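Local coordinates for protein lipase (Rhizopus niveus, PDB 1LGY) that hydrolyses the ester bonds of triglycerides and their partial glycerides, with a strong preference for the 1 and 3 positions, at residues Ala106-Gly111 with Pro178-Pro183; Ile76-Arg81 with Val139-His144; Pro219-Trp224 with Val232-Ser237. One frame throughout, in Å; residues are numbered along the deposited sequence.

Interaction 1: residues Ala106-Gly111 with Pro178-Pro183; sequences AKVHAG and PRVGNP
V180 O takes the backbone N-H of H109 and also touches V108. H109 N donates to V180 O over 2.7 Å, with 149° at the hydrogen, and V108 CA makes a CA-H...O contact with V180 O at 3.2 Å. V108 CB also leans against V180 O at 3.5 Å, while its distance to V180 CG1, 4.3 Å, marks a looser apolar touch. A second backbone bond, straighter at 166°, runs from N182 N to K107 O over 3.0 Å. Between the two bonds lies the single bridge of V108 with G181, which has no side chain and whose CA is 3.9 Å from V108 CA. The N182 side chain, its CG set between backbone N and carbonyl carbon (chi1 76°), turns back toward A106 and K107; K107 CB lies 4.0 Å from N182 CG. K107 sends its amine elsewhere, to a salt bridge with D99. Helix 146-161 receives V108 and V180 through L153. H109 and N182 each occupy the N-cap position of a following helix. The arrangement is an isolated beta bridge, placed where helices 110-133 and 183-192 of the alpha/beta-hydrolase fold begin.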
ATOM      1  N   ALA A 106       2.533 -20.535   3.933  1.00 13.60           N
ATOM      2  CA  ALA A 106       2.758 -19.091   4.006  1.00 14.22           C
ATOM      3  C   ALA A 106       2.870 -18.570   5.432  1.00 15.53           C
ATOM      4  O   ALA A 106       2.283 -19.127   6.368  1.00 16.49           O
ATOM      5  CB  ALA A 106       1.609 -18.397   3.335  1.00 13.81           C
ATOM      6  N   LYS A 107       3.645 -17.488   5.576  1.00 14.71           N
ATOM      7  CA  LYS A 107       3.879 -16.780   6.828  1.00 13.81           C
ATOM      8  C   LYS A 107       4.080 -15.305   6.542  1.00 17.51           C
ATOM      9  O   LYS A 107       4.790 -14.919   5.628  1.00 25.05           O
ATOM     10  CB  LYS A 107       5.122 -17.236   7.525  1.00 12.72           C
ATOM     11  CG  LYS A 107       5.113 -18.688   7.972  1.00 19.70           C
ATOM     12  CD  LYS A 107       6.448 -18.902   8.643  1.00 19.01           C
ATOM     13  CE  LYS A 107       6.664 -20.387   8.827  1.00 25.43           C
ATOM     14  NZ  LYS A 107       5.846 -20.937   9.896  1.00 33.05           N
ATOM     15  N   VAL A 108       3.481 -14.420   7.300  1.00 18.65           N
ATOM     16  CA  VAL A 108       3.630 -12.986   7.107  1.00 17.65           C
ATOM     17  C   VAL A 108       4.262 -12.399   8.366  1.00 17.53           C
ATOM     18  O   VAL A 108       4.265 -13.051   9.406  1.00 16.35           O
ATOM     19  CB  VAL A 108       2.238 -12.350   6.852  1.00 19.02           C
ATOM     20  CG1 VAL A 108       1.671 -12.842   5.530  1.00 15.23           C
ATOM     21  CG2 VAL A 108       1.261 -12.754   7.944  1.00 15.18           C
ATOM     22  N   HIS A 109       4.738 -11.151   8.335  1.00 14.49           N
ATOM     23  CA  HIS A 109       5.311 -10.497   9.488  1.00 14.29           C
ATOM     24  C   HIS A 109       4.313 -10.547  10.601  1.00 13.89           C
ATOM     25  O   HIS A 109       3.142 -10.285  10.404  1.00 22.18           O
ATOM     26  CB  HIS A 109       5.627  -9.069   9.128  1.00 12.96           C
ATOM     27  CG  HIS A 109       6.310  -8.246  10.211  1.00  8.97           C
ATOM     28  ND1 HIS A 109       7.600  -8.033  10.420  1.00 19.85           N
ATOM     29  CD2 HIS A 109       5.657  -7.500  11.133  1.00 10.18           C
ATOM     30  CE1 HIS A 109       7.743  -7.193  11.412  1.00 17.33           C
ATOM     31  NE2 HIS A 109       6.552  -6.884  11.828  1.00 16.57           N
ATOM     32  N   ALA A 110       4.745 -11.001  11.752  1.00 17.10           N
ATOM     33  CA  ALA A 110       3.905 -11.022  12.936  1.00 16.36           C
ATOM     34  C   ALA A 110       3.286  -9.708  13.408  1.00 14.98           C
ATOM     35  O   ALA A 110       2.129  -9.735  13.811  1.00 17.22           O
ATOM     36  CB  ALA A 110       4.686 -11.572  14.113  1.00 10.27           C
ATOM     37  N   GLY A 111       3.953  -8.544  13.439  1.00 14.65           N
ATOM     38  CA  GLY A 111       3.322  -7.332  13.959  1.00 12.11           C
ATOM     39  C   GLY A 111       2.332  -6.711  12.985  1.00 13.10           C
ATOM     40  O   GLY A 111       1.316  -6.158  13.416  1.00 11.15           O
ATOM     41  N   PRO A 178       7.099  -1.818   3.083  1.00 15.03           N
ATOM     42  CA  PRO A 178       7.939  -2.877   3.597  1.00 15.31           C
ATOM     43  C   PRO A 178       7.556  -4.228   3.078  1.00 15.74           C
ATOM     44  O   PRO A 178       6.420  -4.431   2.633  1.00 19.37           O
ATOM     45  CB  PRO A 178       7.778  -2.814   5.097  1.00 16.55           C
ATOM     46  CG  PRO A 178       6.406  -2.254   5.299  1.00 16.13           C
ATOM     47  CD  PRO A 178       6.387  -1.191   4.199  1.00 17.26           C
ATOM     48  N   ARG A 179       8.485  -5.186   3.170  1.00 14.74           N
ATOM     49  CA  ARG A 179       8.107  -6.572   2.868  1.00 13.52           C
ATOM     50  C   ARG A 179       7.180  -7.084   3.963  1.00 14.87           C
ATOM     51  O   ARG A 179       7.175  -6.614   5.119  1.00 17.24           O
ATOM     52  CB  ARG A 179       9.286  -7.489   2.822  1.00  2.67           C
ATOM     53  CG  ARG A 179      10.243  -7.055   1.781  1.00  7.96           C
ATOM     54  CD  ARG A 179      11.445  -7.935   1.832  1.00  4.25           C
ATOM     55  NE  ARG A 179      12.237  -7.775   0.639  1.00  4.28           N
ATOM     56  CZ  ARG A 179      13.399  -7.150   0.666  1.00  7.44           C
ATOM     57  NH1 ARG A 179      13.896  -6.619   1.791  1.00 13.78           N
ATOM     58  NH2 ARG A 179      14.123  -7.094  -0.439  1.00  2.33           N
ATOM     59  N   VAL A 180       6.354  -8.052   3.554  1.00 13.53           N
ATOM     60  CA  VAL A 180       5.319  -8.584   4.408  1.00 10.96           C
ATOM     61  C   VAL A 180       5.436 -10.081   4.634  1.00 10.19           C
ATOM     62  O   VAL A 180       5.070 -10.560   5.694  1.00  8.42           O
ATOM     63  CB  VAL A 180       3.976  -8.239   3.767  1.00  8.15           C
ATOM     64  CG1 VAL A 180       2.855  -8.748   4.650  1.00 10.59           C
ATOM     65  CG2 VAL A 180       3.759  -6.725   3.679  1.00  7.08           C
ATOM     66  N   GLY A 181       5.932 -10.876   3.711  1.00  6.23           N
ATOM     67  CA  GLY A 181       5.852 -12.311   3.949  1.00  8.79           C
ATOM     68  C   GLY A 181       7.016 -13.051   3.364  1.00  5.97           C
ATOM     69  O   GLY A 181       7.829 -12.474   2.677  1.00  6.45           O
ATOM     70  N   ASN A 182       7.033 -14.349   3.663  1.00  9.13           N
ATOM     71  CA  ASN A 182       8.032 -15.312   3.214  1.00 10.80           C
ATOM     72  C   ASN A 182       7.857 -15.710   1.737  1.00  9.68           C
ATOM     73  O   ASN A 182       6.888 -15.254   1.124  1.00 11.08           O
ATOM     74  CB  ASN A 182       7.914 -16.521   4.149  1.00  9.65           C
ATOM     75  CG  ASN A 182       6.696 -17.382   3.838  1.00 15.12           C
ATOM     76  OD1 ASN A 182       6.756 -18.607   3.860  1.00 17.11           O
ATOM     77  ND2 ASN A 182       5.546 -16.815   3.501  1.00 14.71           N
ATOM     78  N   PRO A 183       8.705 -16.511   1.064  1.00  9.14           N
ATOM     79  CA  PRO A 183       8.512 -16.800  -0.350  1.00  9.28           C
ATOM     80  C   PRO A 183       7.197 -17.448  -0.738  1.00  9.82           C
ATOM     81  O   PRO A 183       6.645 -17.042  -1.762  1.00  8.32           O
ATOM     82  CB  PRO A 183       9.729 -17.625  -0.699  1.00 12.29           C
ATOM     83  CG  PRO A 183      10.795 -17.165   0.292  1.00  9.58           C
ATOM     84  CD  PRO A 183      10.002 -17.022   1.537  1.00  2.47           C
TER

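Interaction 2: residues Ile76-Arg81 with Val139-His144; sequences IYLVFR and VIVTGH
I140 lies alongside Y77, both directed to the same side of the sheet, and I140 CB comes within 3.8 Å of Y77 CD1, obliquely to the ring. With T142 and L78, I140 contributes most to the contact of strands 76-81 and 139-144, which run side by side in parallel, their axes 4.7 Å apart and inclined by 15°. The I140 backbone works in both directions: its N donates to I76 O and its O accepts from L78 N at 3.0 Å. T142 continues the pattern, T142 N reaching L78 O over 2.8 Å and T142 O receiving F80 N. Its methyl CG2, held between backbone N and carbonyl carbon (chi1 -158° for OG1), meets V79 CG2 at 3.6 Å, while OG1 turns to the carbonyl of F173. On the other side of the sheet L78 CD1 rests on V141 CG1 at 3.8 Å, and V141 CG1 also lies at the edge of the F80 ring, in its plane, 4.0 Å from F80 CE1. Beyond T142 the direct bonding gives way to a water, which donates to F80 O and accepts from H144 N. Here the parallel strands at the centre of the mixed alpha/beta-hydrolase sheet deliver G143 and H144 to the nucleophile elbow, where S145 follows.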
ATOM      1  N   ILE A  76     -14.162   2.780  -5.086  1.00 13.86           N
ATOM      2  CA  ILE A  76     -14.229   2.687  -3.655  1.00 16.52           C
ATOM      3  C   ILE A  76     -12.776   2.478  -3.314  1.00 17.85           C
ATOM      4  O   ILE A  76     -12.180   1.483  -3.724  1.00 19.06           O
ATOM      5  CB  ILE A  76     -14.981   1.463  -3.188  1.00 14.72           C
ATOM      6  CG1 ILE A  76     -16.356   1.471  -3.752  1.00 18.33           C
ATOM      7  CG2 ILE A  76     -15.058   1.471  -1.663  1.00 21.42           C
ATOM      8  CD1 ILE A  76     -16.830   0.037  -3.792  1.00 13.42           C
ATOM      9  N   TYR A  77     -12.225   3.438  -2.580  1.00 16.58           N
ATOM     10  CA  TYR A  77     -10.829   3.450  -2.184  1.00 12.13           C
ATOM     11  C   TYR A  77     -10.675   2.953  -0.771  1.00  9.63           C
ATOM     12  O   TYR A  77     -11.469   3.377   0.055  1.00 13.65           O
ATOM     13  CB  TYR A  77     -10.270   4.869  -2.231  1.00 17.73           C
ATOM     14  CG  TYR A  77     -10.064   5.443  -3.629  1.00 20.38           C
ATOM     15  CD1 TYR A  77      -8.912   5.111  -4.343  1.00 21.03           C
ATOM     16  CD2 TYR A  77     -11.000   6.303  -4.194  1.00 19.41           C
ATOM     17  CE1 TYR A  77      -8.688   5.624  -5.611  1.00 19.02           C
ATOM     18  CE2 TYR A  77     -10.775   6.832  -5.466  1.00 23.27           C
ATOM     19  CZ  TYR A  77      -9.625   6.481  -6.155  1.00 21.11           C
ATOM     20  OH  TYR A  77      -9.401   6.977  -7.411  1.00 23.64           O
ATOM     21  N   LEU A  78      -9.702   2.101  -0.444  1.00  4.85           N
ATOM     22  CA  LEU A  78      -9.483   1.684   0.925  1.00  6.84           C
ATOM     23  C   LEU A  78      -8.066   2.209   1.155  1.00 11.14           C
ATOM     24  O   LEU A  78      -7.174   1.840   0.384  1.00 12.13           O
ATOM     25  CB  LEU A  78      -9.461   0.223   1.019  1.00  5.67           C
ATOM     26  CG  LEU A  78      -9.920  -0.591   2.224  1.00  9.47           C
ATOM     27  CD1 LEU A  78      -9.266  -1.958   2.036  1.00  2.29           C
ATOM     28  CD2 LEU A  78      -9.578   0.028   3.572  1.00  3.75           C
ATOM     29  N   VAL A  79      -7.807   3.095   2.146  1.00  9.14           N
ATOM     30  CA  VAL A  79      -6.486   3.716   2.257  1.00  7.38           C
ATOM     31  C   VAL A  79      -5.977   3.487   3.643  1.00  7.45           C
ATOM     32  O   VAL A  79      -6.716   3.692   4.592  1.00  6.63           O
ATOM     33  CB  VAL A  79      -6.607   5.241   1.958  1.00 11.81           C
ATOM     34  CG1 VAL A  79      -5.316   6.004   2.215  1.00  4.33           C
ATOM     35  CG2 VAL A  79      -6.980   5.399   0.485  1.00  9.12           C
ATOM     36  N   PHE A  80      -4.713   3.127   3.798  1.00 10.91           N
ATOM     37  CA  PHE A  80      -4.133   2.920   5.132  1.00 11.91           C
ATOM     38  C   PHE A  80      -2.876   3.724   5.405  1.00 12.55           C
ATOM     39  O   PHE A  80      -2.210   4.224   4.503  1.00  7.33           O
ATOM     40  CB  PHE A  80      -3.707   1.490   5.386  1.00 10.89           C
ATOM     41  CG  PHE A  80      -4.783   0.433   5.338  1.00 12.61           C
ATOM     42  CD1 PHE A  80      -5.109  -0.138   4.120  1.00  6.81           C
ATOM     43  CD2 PHE A  80      -5.436   0.040   6.515  1.00 10.44           C
ATOM     44  CE1 PHE A  80      -6.098  -1.107   4.068  1.00  5.95           C
ATOM     45  CE2 PHE A  80      -6.423  -0.937   6.430  1.00 14.28           C
ATOM     46  CZ  PHE A  80      -6.757  -1.509   5.213  1.00  6.31           C
ATOM     47  N   ARG A  81      -2.562   3.814   6.711  1.00 14.15           N
ATOM     48  CA  ARG A  81      -1.266   4.323   7.175  1.00 12.23           C
ATOM     49  C   ARG A  81      -1.003   3.785   8.582  1.00 13.80           C
ATOM     50  O   ARG A  81      -1.935   3.549   9.344  1.00 10.19           O
ATOM     51  CB  ARG A  81      -1.223   5.835   7.282  1.00 12.48           C
ATOM     52  CG  ARG A  81      -2.109   6.427   8.363  1.00 14.49           C
ATOM     53  CD  ARG A  81      -1.710   7.836   8.625  1.00 13.37           C
ATOM     54  NE  ARG A  81      -2.221   8.180   9.917  1.00 16.17           N
ATOM     55  CZ  ARG A  81      -1.357   8.305  10.906  1.00 18.83           C
ATOM     56  NH1 ARG A  81      -0.056   8.128  10.751  1.00 23.65           N
ATOM     57  NH2 ARG A  81      -1.790   8.629  12.096  1.00 24.93           N
ATOM     58  N   VAL A 139     -12.547  -1.483  -6.469  1.00 10.46           N
ATOM     59  CA  VAL A 139     -11.938  -1.190  -5.192  1.00 11.60           C
ATOM     60  C   VAL A 139     -10.455  -0.964  -5.379  1.00 10.61           C
ATOM     61  O   VAL A 139      -9.726  -1.833  -5.853  1.00  9.78           O
ATOM     62  CB  VAL A 139     -12.152  -2.342  -4.241  1.00 12.06           C
ATOM     63  CG1 VAL A 139     -11.805  -1.858  -2.836  1.00 15.05           C
ATOM     64  CG2 VAL A 139     -13.577  -2.835  -4.286  1.00 10.25           C
ATOM     65  N   ILE A 140      -9.943   0.220  -5.122  1.00  9.35           N
ATOM     66  CA  ILE A 140      -8.486   0.380  -5.145  1.00  6.89           C
ATOM     67  C   ILE A 140      -7.959   0.399  -3.736  1.00  4.33           C
ATOM     68  O   ILE A 140      -8.482   1.187  -2.988  1.00 11.25           O
ATOM     69  CB  ILE A 140      -8.144   1.656  -5.851  1.00  5.70           C
ATOM     70  CG1 ILE A 140      -8.619   1.395  -7.296  1.00 10.61           C
ATOM     71  CG2 ILE A 140      -6.708   2.059  -5.666  1.00  2.07           C
ATOM     72  CD1 ILE A 140      -8.298   2.368  -8.426  1.00  8.67           C
ATOM     73  N   VAL A 141      -6.964  -0.389  -3.307  1.00  8.80           N
ATOM     74  CA  VAL A 141      -6.460  -0.367  -1.921  1.00  5.82           C
ATOM     75  C   VAL A 141      -5.124   0.316  -1.947  1.00  8.49           C
ATOM     76  O   VAL A 141      -4.330   0.025  -2.839  1.00 13.79           O
ATOM     77  CB  VAL A 141      -6.267  -1.773  -1.365  1.00  4.78           C
ATOM     78  CG1 VAL A 141      -5.969  -1.670   0.114  1.00  3.37           C
ATOM     79  CG2 VAL A 141      -7.534  -2.624  -1.621  1.00  2.16           C
ATOM     80  N   THR A 142      -4.815   1.203  -1.024  1.00  8.71           N
ATOM     81  CA  THR A 142      -3.536   1.870  -1.129  1.00 11.51           C
ATOM     82  C   THR A 142      -2.965   2.365   0.179  1.00 12.15           C
ATOM     83  O   THR A 142      -3.682   2.492   1.167  1.00 13.70           O
ATOM     84  CB  THR A 142      -3.699   3.027  -2.145  1.00 10.09           C
ATOM     85  OG1 THR A 142      -2.380   3.279  -2.583  1.00 18.13           O
ATOM     86  CG2 THR A 142      -4.259   4.306  -1.622  1.00 11.74           C
ATOM     87  N   GLY A 143      -1.652   2.615   0.175  1.00 11.67           N
ATOM     88  CA  GLY A 143      -1.005   3.187   1.337  1.00 10.46           C
ATOM     89  C   GLY A 143       0.485   3.409   1.135  1.00  9.11           C
ATOM     90  O   GLY A 143       1.112   2.925   0.208  1.00 15.20           O
ATOM     91  N   HIS A 144       1.048   4.203   2.003  1.00  9.22           N
ATOM     92  CA  HIS A 144       2.476   4.444   2.096  1.00 10.29           C
ATOM     93  C   HIS A 144       2.978   3.776   3.385  1.00 11.66           C
ATOM     94  O   HIS A 144       2.204   3.481   4.309  1.00  8.97           O
ATOM     95  CB  HIS A 144       2.693   5.945   2.138  1.00 10.43           C
ATOM     96  CG  HIS A 144       4.106   6.390   2.408  1.00 10.49           C
ATOM     97  ND1 HIS A 144       4.539   6.897   3.535  1.00 10.27           N
ATOM     98  CD2 HIS A 144       5.150   6.329   1.537  1.00 13.51           C
ATOM     99  CE1 HIS A 144       5.803   7.162   3.396  1.00 12.56           C
ATOM    100  NE2 HIS A 144       6.160   6.815   2.190  1.00 18.33           N
TER
HETATM  101  O   HOH W   1      -0.910   6.113   2.820  1.00 15.17           O

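Interaction 3: residues Pro219-Trp224 with Val232-Ser237; sequences PGVESW and VQICTS
W224 and Q233 lie side by side and point the same way, with the indole and amide planes 62° apart. Q233 NE2 approaches the ring at its edge, in its plane, 3.5 Å from W224 CE3. As a directly paired couple they stand on one side of the sheet, and because both have CG anti to the backbone N (chi1 -171° for W224) their chains run alongside one another. Their far ends have other partners: W224 NE1 the carbonyl of K202, Q233 OE1 the amine of K226. A reciprocal pair of backbone bonds joins W224 N to Q233 O at 2.9 Å and Q233 N to W224 O at 3.0 Å. E222 and C235 follow on that side, C235 N donating to E222 O over 2.8 Å, and the C235 sulfur is locked in a disulfide with C244. S223 and I234 stand on the other side, where S223 OG turns to T199. The V221 and I234 side chains cross at an angle, CG2 to CG2 at 3.6 Å; S223 CB meets V232 CG1 at 4.0 Å, and V221 CB lies 3.6 Å from S237 O. This is a beta hairpin whose first strand continues the parallel run beside 196-201 and whose second, 231-235, turns back antiparallel, with 6-8 beyond it.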
ATOM      1  N   PRO A 219       6.213  -9.609  -3.546  1.00 12.19           N
ATOM      2  CA  PRO A 219       5.553  -9.905  -4.813  1.00 14.01           C
ATOM      3  C   PRO A 219       5.283  -8.589  -5.525  1.00 18.05           C
ATOM      4  O   PRO A 219       5.709  -7.529  -5.037  1.00 21.28           O
ATOM      5  CB  PRO A 219       4.318 -10.624  -4.373  1.00 11.37           C
ATOM      6  CG  PRO A 219       3.917  -9.752  -3.214  1.00  7.81           C
ATOM      7  CD  PRO A 219       5.236  -9.660  -2.465  1.00 10.29           C
ATOM      8  N   GLY A 220       4.543  -8.621  -6.641  1.00 17.78           N
ATOM      9  CA  GLY A 220       4.124  -7.371  -7.294  1.00 15.41           C
ATOM     10  C   GLY A 220       5.175  -6.714  -8.144  1.00 17.00           C
ATOM     11  O   GLY A 220       6.349  -7.046  -7.955  1.00 19.99           O
ATOM     12  N   VAL A 221       4.815  -5.786  -9.070  1.00 16.01           N
ATOM     13  CA  VAL A 221       5.835  -5.231  -9.945  1.00 13.55           C
ATOM     14  C   VAL A 221       6.290  -3.876  -9.522  1.00 12.07           C
ATOM     15  O   VAL A 221       5.574  -2.943  -9.255  1.00 20.53           O
ATOM     16  CB  VAL A 221       5.417  -5.229 -11.507  1.00 10.12           C
ATOM     17  CG1 VAL A 221       4.010  -5.754 -11.660  1.00  9.15           C
ATOM     18  CG2 VAL A 221       5.675  -3.882 -12.160  1.00 11.18           C
ATOM     19  N   GLU A 222       7.589  -3.826  -9.531  1.00 13.47           N
ATOM     20  CA  GLU A 222       8.308  -2.734  -8.982  1.00 14.77           C
ATOM     21  C   GLU A 222       8.526  -1.654  -9.996  1.00 17.53           C
ATOM     22  O   GLU A 222       8.956  -1.963 -11.101  1.00 17.92           O
ATOM     23  CB  GLU A 222       9.582  -3.336  -8.453  1.00 14.27           C
ATOM     24  CG  GLU A 222      10.612  -2.300  -8.259  1.00 15.23           C
ATOM     25  CD  GLU A 222      11.783  -2.596  -7.380  1.00 16.38           C
ATOM     26  OE1 GLU A 222      12.150  -3.724  -7.034  1.00 18.36           O
ATOM     27  OE2 GLU A 222      12.367  -1.588  -7.066  1.00 20.34           O
ATOM     28  N   SER A 223       8.230  -0.417  -9.542  1.00 19.63           N
ATOM     29  CA  SER A 223       8.431   0.799 -10.302  1.00 18.87           C
ATOM     30  C   SER A 223       9.261   1.737  -9.443  1.00 20.29           C
ATOM     31  O   SER A 223       8.802   2.282  -8.452  1.00 22.67           O
ATOM     32  CB  SER A 223       7.074   1.386 -10.641  1.00 20.39           C
ATOM     33  OG  SER A 223       6.165   1.472  -9.551  1.00 18.66           O
ATOM     34  N   TRP A 224      10.529   1.879  -9.818  1.00 21.96           N
ATOM     35  CA  TRP A 224      11.539   2.642  -9.112  1.00 20.63           C
ATOM     36  C   TRP A 224      11.771   4.034  -9.683  1.00 21.50           C
ATOM     37  O   TRP A 224      12.144   4.211 -10.838  1.00 17.90           O
ATOM     38  CB  TRP A 224      12.811   1.840  -9.163  1.00 17.72           C
ATOM     39  CG  TRP A 224      13.998   2.314  -8.317  1.00 26.77           C
ATOM     40  CD1 TRP A 224      13.869   2.973  -7.116  1.00 26.71           C
ATOM     41  CD2 TRP A 224      15.327   2.108  -8.642  1.00 28.03           C
ATOM     42  NE1 TRP A 224      15.093   3.177  -6.691  1.00 29.01           N
ATOM     43  CE2 TRP A 224      15.990   2.684  -7.557  1.00 26.90           C
ATOM     44  CE3 TRP A 224      16.065   1.513  -9.677  1.00 29.56           C
ATOM     45  CZ2 TRP A 224      17.379   2.668  -7.512  1.00 24.90           C
ATOM     46  CZ3 TRP A 224      17.463   1.495  -9.623  1.00 27.29           C
ATOM     47  CH2 TRP A 224      18.114   2.072  -8.535  1.00 23.15           C
ATOM     48  N   VAL A 232      11.426   6.753 -13.902  1.00 26.44           N
ATOM     49  CA  VAL A 232      10.903   5.546 -13.284  1.00 19.06           C
ATOM     50  C   VAL A 232      11.178   4.283 -14.124  1.00 21.90           C
ATOM     51  O   VAL A 232      10.573   4.006 -15.171  1.00 24.51           O
ATOM     52  CB  VAL A 232       9.408   5.775 -13.086  1.00 18.03           C
ATOM     53  CG1 VAL A 232       8.812   4.541 -12.464  1.00 15.88           C
ATOM     54  CG2 VAL A 232       9.173   7.033 -12.255  1.00 14.10           C
ATOM     55  N   GLN A 233      12.071   3.416 -13.695  1.00 19.44           N
ATOM     56  CA  GLN A 233      12.289   2.160 -14.379  1.00 15.95           C
ATOM     57  C   GLN A 233      11.336   1.163 -13.764  1.00 18.41           C
ATOM     58  O   GLN A 233      11.023   1.266 -12.575  1.00 16.44           O
ATOM     59  CB  GLN A 233      13.687   1.877 -14.129  1.00 16.60           C
ATOM     60  CG  GLN A 233      14.161   0.478 -14.066  1.00 22.76           C
ATOM     61  CD  GLN A 233      15.671   0.529 -13.833  1.00 30.27           C
ATOM     62  OE1 GLN A 233      16.419   1.141 -14.616  1.00 33.51           O
ATOM     63  NE2 GLN A 233      16.153  -0.097 -12.758  1.00 27.84           N
ATOM     64  N   ILE A 234      10.868   0.204 -14.564  1.00 17.22           N
ATOM     65  CA  ILE A 234       9.928  -0.803 -14.110  1.00 15.67           C
ATOM     66  C   ILE A 234      10.602  -2.137 -14.220  1.00 16.85           C
ATOM     67  O   ILE A 234      11.056  -2.457 -15.306  1.00 18.97           O
ATOM     68  CB  ILE A 234       8.681  -0.863 -14.969  1.00 15.33           C
ATOM     69  CG1 ILE A 234       7.948   0.451 -14.927  1.00 17.50           C
ATOM     70  CG2 ILE A 234       7.782  -1.994 -14.459  1.00 11.64           C
ATOM     71  CD1 ILE A 234       6.512   0.399 -15.523  1.00 19.26           C
ATOM     72  N   CYS A 235      10.720  -2.876 -13.114  1.00 17.52           N
ATOM     73  CA  CYS A 235      11.171  -4.232 -13.125  1.00 15.10           C
ATOM     74  C   CYS A 235       9.895  -5.036 -13.151  1.00 21.44           C
ATOM     75  O   CYS A 235       9.295  -5.444 -12.153  1.00 21.34           O
ATOM     76  CB  CYS A 235      11.940  -4.522 -11.895  1.00 14.72           C
ATOM     77  SG  CYS A 235      13.680  -4.103 -12.030  1.00 19.82           S
ATOM     78  N   THR A 236       9.503  -5.298 -14.386  1.00 23.84           N
ATOM     79  CA  THR A 236       8.280  -6.002 -14.698  1.00 22.62           C
ATOM     80  C   THR A 236       8.097  -7.427 -14.192  1.00 21.21           C
ATOM     81  O   THR A 236       6.992  -7.953 -14.383  1.00 20.79           O
ATOM     82  CB  THR A 236       8.091  -5.988 -16.231  1.00 27.96           C
ATOM     83  OG1 THR A 236       9.095  -6.852 -16.760  1.00 28.43           O
ATOM     84  CG2 THR A 236       8.156  -4.585 -16.831  1.00 28.65           C
ATOM     85  N   SER A 237       9.063  -8.102 -13.544  1.00 17.70           N
ATOM     86  CA  SER A 237       8.751  -9.408 -12.962  1.00 16.34           C
ATOM     87  C   SER A 237       7.765  -9.253 -11.814  1.00 20.48           C
ATOM     88  O   SER A 237       7.574  -8.136 -11.339  1.00 21.97           O
ATOM     89  CB  SER A 237       9.933 -10.073 -12.375  1.00 17.54           C
ATOM     90  OG  SER A 237      11.020  -9.746 -13.220  1.00 25.43           O
TER

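How the interactions relate
From the N terminus, strand 76-81 opens interaction 2, and the chain passes through 106-111 and helix 110-133 before strand 139-144 closes it. Interaction 1, opened at 106-111, closes only at 178-183, beyond strand 170-175, so the two loops cross. Helix 110-133 connects them, leaving the bridge of interaction 1 and leading on to strand 138-144. Interaction 3 comes later in series, a short hairpin between 219-224 and 232-237. Interactions 2 and 3 belong to one mixed sheet, separated by strands 170-175 and 196-201, whereas interaction 1 ties loops and helix starts together outside that sheet. Each pair of centres is about 19 Å apart.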